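Local coordinates for probable E3 ubiquitin-protein ligase HERC1 (Homo sapiens, PDB 4QT6) that probably acts as a HECT-type E3 ubiquitin ligase, of which this SPRY domain is likely to serve as a protein-interaction module, at residues 18-23 with 142-147; 43-48 with 149-154. All blocks are in the same frame, centred on the assembly; numbering follows the deposited sequence. Where two conformers were deposited one is given.

Contact 1. Residues 18-23 with 142-147; sequences LTHGSG and FYSSNP. With ARF (formamide), chain H; ARF (formamide), chain B; ARF (formamide), chain G.
Leu18 packs one methyl obliquely against the Phe142 ring, Leu18 CD2 lying 3.8 Å from Phe142 CE2, while the two side chains run past each other in opposite senses. His20 carries most of the contact. Its ring plane lies 15° from that of Phe142, but the rings are slid so far apart that they barely overlap; instead the CB of each residue sits over the ring face of the other. Phe142 CB stands 3.7 Å from the centroid of the His20 ring, 12° off the normal, and His20 CB makes the reciprocal CH-pi contact. With CG trans to the backbone N (chi1 -176°), the imidazole extends into the 142-147 loop, where Pro147 CA lies over its other face. In the SPRY beta-sandwich this loop leads from strand 137-142 of one sheet to strand 150-154 of the other, where strand 17-20 is the neighbour of 150-154. Glu149 OE1 is hydrogen-bonded to ND1 and Gly24 O to NE2, which together hold the ring's rotation. Gly21 O meets Pro147 CB at 3.4 Å, and one water donates to both Gly21 O and Ser145 O. Ser22 N donates to the O of a formamide (3.1 Å), whose N donates back to Ser22 OG (3.3 Å).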
ATOM      1  N   LEU A  18       5.321   1.376   9.513  1.00 17.50           N
ATOM      2  CA  LEU A  18       4.931   2.742   9.249  1.00 17.57           C
ATOM      3  C   LEU A  18       3.738   3.051  10.134  1.00 18.58           C
ATOM      4  O   LEU A  18       2.717   2.332  10.110  1.00 17.98           O
ATOM      5  CB  LEU A  18       4.561   2.952   7.773  1.00 16.72           C
ATOM      6  CG  LEU A  18       4.290   4.406   7.382  1.00 17.46           C
ATOM      7  CD1 LEU A  18       5.589   5.169   7.276  1.00 18.47           C
ATOM      8  CD2 LEU A  18       3.512   4.469   6.063  1.00 18.32           C
ATOM      9  N   THR A  19       3.873   4.119  10.916  1.00 19.38           N
ATOM     10  CA  THR A  19       2.839   4.539  11.841  1.00 20.11           C
ATOM     11  C   THR A  19       2.268   5.878  11.427  1.00 19.04           C
ATOM     12  O   THR A  19       3.019   6.814  11.157  1.00 20.64           O
ATOM     13  CB  THR A  19       3.423   4.622  13.274  1.00 20.12           C
ATOM     14  OG1 THR A  19       3.864   3.319  13.667  1.00 22.42           O
ATOM     15  CG2 THR A  19       2.387   5.173  14.268  1.00 21.52           C
ATOM     16  N   HIS A  20       0.936   5.976  11.391  1.00 20.14           N
ATOM     17  CA  HIS A  20       0.284   7.201  10.988  1.00 20.50           C
ATOM     18  C   HIS A  20       0.457   8.192  12.135  1.00 21.70           C
ATOM     19  O   HIS A  20       0.119   7.877  13.275  1.00 23.67           O
ATOM     20  CB  HIS A  20      -1.191   6.958  10.714  1.00 20.06           C
ATOM     21  CG  HIS A  20      -1.908   8.150  10.193  1.00 19.27           C
ATOM     22  ND1 HIS A  20      -3.286   8.252  10.205  1.00 20.56           N
ATOM     23  CD2 HIS A  20      -1.451   9.295   9.634  1.00 19.74           C
ATOM     24  CE1 HIS A  20      -3.638   9.399   9.659  1.00 19.97           C
ATOM     25  NE2 HIS A  20      -2.548  10.063   9.331  1.00 20.94           N
ATOM     26  N   GLY A  21       1.058   9.334  11.835  1.00 21.33           N
ATOM     27  CA  GLY A  21       1.406  10.319  12.857  1.00 24.99           C
ATOM     28  C   GLY A  21       0.523  11.541  12.797  1.00 26.46           C
ATOM     29  O   GLY A  21      -0.629  11.479  12.357  1.00 26.36           O
ATOM     30  N   SER A  22       1.077  12.657  13.265  1.00 30.28           N
ATOM     31  CA  SER A  22       0.364  13.928  13.272  1.00 32.05           C
ATOM     32  C   SER A  22       0.401  14.596  11.904  1.00 31.76           C
ATOM     33  O   SER A  22       1.274  14.323  11.082  1.00 32.19           O
ATOM     34  CB  SER A  22       0.996  14.874  14.304  1.00 32.02           C
ATOM     35  OG  SER A  22       2.274  15.333  13.864  1.00 33.35           O
ATOM     36  N   GLY A  23      -0.551  15.502  11.680  1.00 30.44           N
ATOM     37  CA  GLY A  23      -0.548  16.330  10.489  1.00 30.56           C
ATOM     38  C   GLY A  23      -1.645  16.011   9.497  1.00 30.56           C
ATOM     39  O   GLY A  23      -1.731  16.669   8.456  1.00 30.27           O
ATOM     40  N   PHE A 142      -2.570   6.662   4.502  1.00 19.11           N
ATOM     41  CA  PHE A 142      -3.653   6.769   5.462  1.00 19.45           C
ATOM     42  C   PHE A 142      -4.510   7.987   5.140  1.00 19.81           C
ATOM     43  O   PHE A 142      -3.979   9.091   5.013  1.00 20.49           O
ATOM     44  CB  PHE A 142      -3.078   6.917   6.865  1.00 18.74           C
ATOM     45  CG  PHE A 142      -2.121   5.825   7.262  1.00 18.83           C
ATOM     46  CD1 PHE A 142      -2.577   4.533   7.540  1.00 18.18           C
ATOM     47  CD2 PHE A 142      -0.761   6.105   7.402  1.00 18.11           C
ATOM     48  CE1 PHE A 142      -1.688   3.543   7.912  1.00 18.43           C
ATOM     49  CE2 PHE A 142       0.139   5.105   7.779  1.00 17.89           C
ATOM     50  CZ  PHE A 142      -0.333   3.832   8.022  1.00 18.04           C
ATOM     51  N   TYR A 143      -5.817   7.775   4.998  1.00 21.70           N
ATOM     52  CA  TYR A 143      -6.743   8.882   4.701  1.00 22.65           C
ATOM     53  C   TYR A 143      -7.526   9.328   5.908  1.00 24.04           C
ATOM     54  O   TYR A 143      -8.347  10.260   5.807  1.00 25.60           O
ATOM     55  CB  TYR A 143      -7.680   8.563   3.528  1.00 22.50           C
ATOM     56  CG  TYR A 143      -8.509   7.319   3.690  1.00 22.81           C
ATOM     57  CD1 TYR A 143      -9.693   7.339   4.409  1.00 22.61           C
ATOM     58  CD2 TYR A 143      -8.109   6.114   3.134  1.00 22.42           C
ATOM     59  CE1 TYR A 143     -10.441   6.203   4.575  1.00 22.58           C
ATOM     60  CE2 TYR A 143      -8.866   4.964   3.283  1.00 21.87           C
ATOM     61  CZ  TYR A 143     -10.048   5.017   3.981  1.00 22.00           C
ATOM     62  OH  TYR A 143     -10.799   3.885   4.111  1.00 21.40           O
ATOM     63  N   SER A 144      -7.292   8.680   7.040  1.00 24.59           N
ATOM     64  CA  SER A 144      -7.822   9.145   8.300  1.00 26.05           C
ATOM     65  C   SER A 144      -7.165  10.449   8.732  1.00 28.24           C
ATOM     66  O   SER A 144      -6.048  10.788   8.317  1.00 26.71           O
ATOM     67  CB  SER A 144      -7.626   8.063   9.358  1.00 27.41           C
ATOM     68  OG  SER A 144      -6.279   7.630   9.358  1.00 26.06           O
ATOM     69  N   SER A 145      -7.873  11.196   9.577  0.50 30.14           N
ATOM     70  CA  SER A 145      -7.365  12.465  10.090  0.50 31.73           C
ATOM     71  C   SER A 145      -6.483  12.255  11.314  1.00 31.83           C
ATOM     72  O   SER A 145      -5.490  12.947  11.503  1.00 34.39           O
ATOM     73  CB  SER A 145      -8.536  13.376  10.461  0.50 32.44           C
ATOM     74  OG  SER A 145      -9.417  12.721  11.351  0.50 33.62           O
ATOM     75  N   ASN A 146      -6.882  11.303  12.154  1.00 32.55           N
ATOM     76  CA  ASN A 146      -6.218  11.063  13.411  1.00 33.34           C
ATOM     77  C   ASN A 146      -5.071  10.077  13.259  1.00 32.23           C
ATOM     78  O   ASN A 146      -5.127   9.171  12.423  1.00 32.73           O
ATOM     79  CB  ASN A 146      -7.199  10.490  14.425  1.00 34.19           C
ATOM     80  CG  ASN A 146      -8.254  11.491  14.852  1.00 38.24           C
ATOM     81  OD1 ASN A 146      -8.110  12.693  14.645  1.00 37.90           O
ATOM     82  ND2 ASN A 146      -9.320  10.992  15.459  1.00 42.25           N
ATOM     83  N   PRO A 147      -4.036  10.239  14.087  1.00 30.71           N
ATOM     84  CA  PRO A 147      -2.932   9.286  14.103  1.00 29.01           C
ATOM     85  C   PRO A 147      -3.307   7.890  14.599  1.00 28.05           C
ATOM     86  O   PRO A 147      -4.373   7.689  15.197  1.00 29.65           O
ATOM     87  CB  PRO A 147      -1.937   9.908  15.075  1.00 30.51           C
ATOM     88  CG  PRO A 147      -2.727  10.861  15.903  1.00 32.18           C
ATOM     89  CD  PRO A 147      -3.846  11.337  15.052  1.00 31.52           C
TER
HETATM   90  N   ARF H2207       4.065  13.959  11.465  1.00 38.43           N
HETATM   91  C   ARF H2207       4.461  12.791  11.977  1.00 38.38           C
HETATM   92  O   ARF H2207       4.119  12.489  13.113  1.00 40.96           O
HETATM   93  N   ARF B2201     -13.620   3.885   7.121  1.00 29.08           N
HETATM   94  C   ARF B2201     -14.011   4.212   5.891  1.00 29.52           C
HETATM   95  O   ARF B2201     -13.203   4.292   4.978  1.00 27.79           O
HETATM   96  N   ARF G2206     -10.543   5.789  10.069  1.00 44.92           N
HETATM   97  C   ARF G2206     -11.192   6.142   8.952  1.00 47.26           C
HETATM   98  O   ARF G2206     -11.125   7.291   8.537  1.00 48.26           O
HETATM   99  O   HOH W   1      -2.956  13.003  11.982  1.00 29.89           O

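Contact 2. Residues 43-48 with 149-154; sequences FYIVKE and EKVKIC. With ARF (formamide), chain F.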
ATOM      1  N   PHE A  43       2.244  -6.872   3.204  1.00 16.54           N
ATOM      2  CA  PHE A  43       1.950  -5.930   4.272  1.00 17.90           C
ATOM      3  C   PHE A  43       1.174  -6.649   5.344  1.00 18.62           C
ATOM      4  O   PHE A  43       0.313  -7.475   5.031  1.00 19.77           O
ATOM      5  CB  PHE A  43       1.131  -4.759   3.759  1.00 18.67           C
ATOM      6  CG  PHE A  43       1.910  -3.795   2.901  1.00 18.69           C
ATOM      7  CD1 PHE A  43       2.951  -3.066   3.446  1.00 19.75           C
ATOM      8  CD2 PHE A  43       1.555  -3.565   1.598  1.00 20.45           C
ATOM      9  CE1 PHE A  43       3.657  -2.158   2.682  1.00 20.59           C
ATOM     10  CE2 PHE A  43       2.251  -2.636   0.828  1.00 19.26           C
ATOM     11  CZ  PHE A  43       3.272  -1.925   1.381  1.00 20.32           C
ATOM     12  N   TYR A  44       1.483  -6.342   6.607  1.00 17.64           N
ATOM     13  CA  TYR A  44       0.767  -6.905   7.741  1.00 18.71           C
ATOM     14  C   TYR A  44       0.166  -5.735   8.512  1.00 18.31           C
ATOM     15  O   TYR A  44       0.868  -4.759   8.842  1.00 17.29           O
ATOM     16  CB  TYR A  44       1.708  -7.716   8.616  1.00 18.53           C
ATOM     17  CG  TYR A  44       1.059  -8.186   9.878  1.00 19.67           C
ATOM     18  CD1 TYR A  44       0.106  -9.196   9.847  1.00 20.74           C
ATOM     19  CD2 TYR A  44       1.375  -7.605  11.098  1.00 19.40           C
ATOM     20  CE1 TYR A  44      -0.505  -9.635  11.015  1.00 20.66           C
ATOM     21  CE2 TYR A  44       0.758  -8.028  12.266  1.00 21.32           C
ATOM     22  CZ  TYR A  44      -0.179  -9.043  12.208  1.00 20.74           C
ATOM     23  OH  TYR A  44      -0.787  -9.500  13.366  1.00 24.87           O
ATOM     24  N   ILE A  45      -1.137  -5.802   8.759  1.00 18.39           N
ATOM     25  CA  ILE A  45      -1.838  -4.696   9.411  1.00 19.25           C
ATOM     26  C   ILE A  45      -1.707  -4.820  10.939  1.00 20.75           C
ATOM     27  O   ILE A  45      -2.380  -5.630  11.601  1.00 22.49           O
ATOM     28  CB  ILE A  45      -3.319  -4.564   8.978  1.00 19.64           C
ATOM     29  CG1 ILE A  45      -3.474  -4.659   7.446  1.00 20.33           C
ATOM     30  CG2 ILE A  45      -3.904  -3.273   9.509  1.00 19.57           C
ATOM     31  CD1 ILE A  45      -2.722  -3.637   6.640  1.00 20.55           C
ATOM     32  N   VAL A  46      -0.800  -4.023  11.494  1.00 20.46           N
ATOM     33  CA  VAL A  46      -0.467  -4.129  12.922  1.00 21.13           C
ATOM     34  C   VAL A  46      -1.582  -3.551  13.797  1.00 21.08           C
ATOM     35  O   VAL A  46      -1.949  -4.133  14.838  1.00 21.07           O
ATOM     36  CB  VAL A  46       0.880  -3.441  13.232  1.00 20.73           C
ATOM     37  CG1 VAL A  46       1.111  -3.356  14.726  1.00 20.73           C
ATOM     38  CG2 VAL A  46       2.047  -4.199  12.599  1.00 20.08           C
ATOM     39  N   LYS A  47      -2.056  -2.375  13.424  1.00 21.49           N
ATOM     40  CA  LYS A  47      -3.027  -1.629  14.209  1.00 22.41           C
ATOM     41  C   LYS A  47      -3.975  -0.903  13.261  1.00 23.15           C
ATOM     42  O   LYS A  47      -3.548  -0.162  12.366  1.00 22.38           O
ATOM     43  CB  LYS A  47      -2.313  -0.642  15.140  1.00 23.72           C
ATOM     44  CG  LYS A  47      -3.228   0.197  16.030  1.00 26.98           C
ATOM     45  CD  LYS A  47      -4.040  -0.662  16.979  1.00 31.80           C
ATOM     46  CE  LYS A  47      -5.067   0.157  17.769  1.00 34.51           C
ATOM     47  NZ  LYS A  47      -6.195   0.687  16.939  1.00 36.34           N
ATOM     48  N   GLU A  48      -5.273  -1.131  13.469  1.00 22.10           N
ATOM     49  CA  GLU A  48      -6.315  -0.421  12.759  1.00 22.06           C
ATOM     50  C   GLU A  48      -7.556  -0.300  13.653  1.00 24.27           C
ATOM     51  O   GLU A  48      -7.594  -0.876  14.740  1.00 26.22           O
ATOM     52  CB  GLU A  48      -6.663  -1.139  11.439  1.00 21.82           C
ATOM     53  CG  GLU A  48      -6.159  -0.407  10.187  1.00 22.06           C
ATOM     54  CD  GLU A  48      -6.949   0.855   9.880  1.00 23.16           C
ATOM     55  OE1 GLU A  48      -6.717   1.483   8.817  1.00 21.10           O
ATOM     56  OE2 GLU A  48      -7.824   1.242  10.705  1.00 22.60           O
ATOM     57  N   GLU A 149      -2.739   4.328  13.133  1.00 21.82           N
ATOM     58  CA  GLU A 149      -2.702   3.075  12.390  1.00 20.64           C
ATOM     59  C   GLU A 149      -1.252   2.672  12.216  1.00 19.67           C
ATOM     60  O   GLU A 149      -0.385   3.533  12.174  1.00 20.68           O
ATOM     61  CB  GLU A 149      -3.324   3.207  11.007  1.00 20.81           C
ATOM     62  CG  GLU A 149      -4.804   3.565  10.947  1.00 22.04           C
ATOM     63  CD  GLU A 149      -5.056   5.053  10.932  1.00 21.74           C
ATOM     64  OE1 GLU A 149      -4.122   5.842  11.143  1.00 21.74           O
ATOM     65  OE2 GLU A 149      -6.212   5.443  10.711  1.00 23.71           O
ATOM     66  N   LYS A 150      -1.003   1.369  12.098  1.00 18.69           N
ATOM     67  CA  LYS A 150       0.353   0.845  11.899  1.00 19.61           C
ATOM     68  C   LYS A 150       0.366  -0.305  10.906  1.00 18.88           C
ATOM     69  O   LYS A 150      -0.458  -1.218  10.995  1.00 19.18           O
ATOM     70  CB  LYS A 150       0.972   0.354  13.221  1.00 20.83           C
ATOM     71  CG  LYS A 150       1.152   1.418  14.278  1.00 21.42           C
ATOM     72  CD  LYS A 150       1.929   0.834  15.446  1.00 22.88           C
ATOM     73  CE  LYS A 150       1.976   1.830  16.602  1.00 24.07           C
ATOM     74  NZ  LYS A 150       3.113   1.615  17.533  1.00 28.21           N
ATOM     75  N   VAL A 151       1.291  -0.253   9.953  1.00 17.77           N
ATOM     76  CA  VAL A 151       1.445  -1.316   8.941  1.00 17.47           C
ATOM     77  C   VAL A 151       2.899  -1.751   8.887  1.00 17.39           C
ATOM     78  O   VAL A 151       3.805  -0.910   8.811  1.00 17.73           O
ATOM     79  CB  VAL A 151       0.997  -0.817   7.540  1.00 17.42           C
ATOM     80  CG1 VAL A 151       1.155  -1.895   6.464  1.00 17.07           C
ATOM     81  CG2 VAL A 151      -0.447  -0.333   7.584  1.00 18.97           C
ATOM     82  N   LYS A 152       3.118  -3.060   8.877  1.00 16.22           N
ATOM     83  CA  LYS A 152       4.436  -3.637   8.752  1.00 16.98           C
ATOM     84  C   LYS A 152       4.685  -4.108   7.321  1.00 17.41           C
ATOM     85  O   LYS A 152       3.816  -4.748   6.720  1.00 18.32           O
ATOM     86  CB  LYS A 152       4.557  -4.826   9.709  1.00 17.68           C
ATOM     87  CG  LYS A 152       5.902  -5.525   9.685  1.00 18.37           C
ATOM     88  CD  LYS A 152       6.016  -6.561  10.785  1.00 18.78           C
ATOM     89  CE  LYS A 152       7.348  -7.280  10.697  1.00 20.51           C
ATOM     90  NZ  LYS A 152       7.663  -8.100  11.898  1.00 19.85           N
ATOM     91  N   ILE A 153       5.879  -3.828   6.806  1.00 16.59           N
ATOM     92  CA  ILE A 153       6.288  -4.401   5.536  1.00 17.18           C
ATOM     93  C   ILE A 153       7.128  -5.661   5.796  1.00 17.73           C
ATOM     94  O   ILE A 153       8.019  -5.649   6.646  1.00 19.10           O
ATOM     95  CB  ILE A 153       6.990  -3.339   4.629  1.00 16.59           C
ATOM     96  CG1 ILE A 153       7.117  -3.863   3.189  1.00 17.20           C
ATOM     97  CG2 ILE A 153       8.321  -2.894   5.197  1.00 17.33           C
ATOM     98  CD1 ILE A 153       7.568  -2.800   2.193  1.00 17.27           C
ATOM     99  N   CYS A 154       6.841  -6.724   5.053  1.00 18.21           N
ATOM    100  CA  CYS A 154       7.330  -8.085   5.282  1.00 19.20           C
ATOM    101  C   CYS A 154       7.798  -8.759   4.025  1.00 21.15           C
ATOM    102  O   CYS A 154       7.279  -8.498   2.944  1.00 22.00           O
ATOM    103  CB  CYS A 154       6.169  -8.979   5.719  1.00 21.03           C
ATOM    104  SG  CYS A 154       5.313  -8.466   7.185  1.00 24.05           S
TER
HETATM  105  N   ARF F2205      10.551  -3.871   0.278  1.00 39.71           N
HETATM  106  C   ARF F2205      10.734  -4.099   1.590  1.00 41.32           C
HETATM  107  O   ARF F2205      11.075  -3.166   2.312  1.00 39.14           O
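Strands 43-47 and 150-154 run antiparallel, their short axes 4.6 Å apart at closest approach and their directions 149° apart. Tyr44 and Lys152 form a hydrogen-bonded pair with both N-to-O distances, Tyr44 N to Lys152 O and Lys152 N to Tyr44 O, at 2.8 Å. Farther along, the register slips by one residue: Val46 and Lys47 both face Lys150, whose carbonyl O accepts a near-straight bond from Lys47 N (3.1 Å) and a weak, bent one from Val46 N. This is a classic beta bulge.

Phe43, Ile45, Val151 and Ile153 share the buried face. With CG trans to the carbonyl carbon (chi1 -73°), the Phe43 ring crosses both neighbours: CD1 meets Val151 CG1 at 3.7 Å and CE1 meets Ile153 CG1 at 3.9 Å. Val140 and Val57 of the other sheet also touch this side chain. Cutting Phe43 back to an alanine is likely to leave Val151 CG1 and Ile153 CG1 without their aromatic partner and open a gap toward Val140 and Val57.

Tyr44, Lys47, Lys150 and Lys152 take the other face; Tyr44 CB also packs against Cys154 SG, and from the bulge Val46 CG2 approaches Lys152 CB at 3.9 Å. The Lys150 ammonium reaches out to a salt bridge with Glu13. Where the paired strands end, Glu48 OE1 comes within 3.5 Å of Glu149 CG. The carboxylate planes are 72° apart, with Glu48 OE1 4.4 Å from Glu149 OE2; both carboxylates have other hydrogen-bond partners, Thr55 and Gly54 for Glu48 OE1, which probably offsets the proximity of like charges. A bulged antiparallel pair with one face packed on a second antiparallel sheet is consistent with the concanavalin-like beta-sandwich of SPRY domains.

Contacts 1 and 2 have centres about 13 Å apart and meet at Glu149, the residue just before strand 150-154. Its two carboxylate oxygens serve different residues of contact 1: OE1 lies 2.7 Å from His20 ND1 and OE2 lies 2.6 Å from Ser144 OG, both probable hydrogen bonds. Packing reinforces the join, with Phe142 CE1 3.5 Å from Glu149 CB and Thr19 OG1 3.4 Å from Lys150 CG. Strand 150-154 lies between strands 17-20 and 38-47, so both contacts reach this sheet, contact 1 through strand 17-20. Formamides mark separate pockets: Ser22 and Tyr143 bond different molecules in contact 1, while Ile153 CD1 in contact 2 comes within 3.5 Å of the carbon of another.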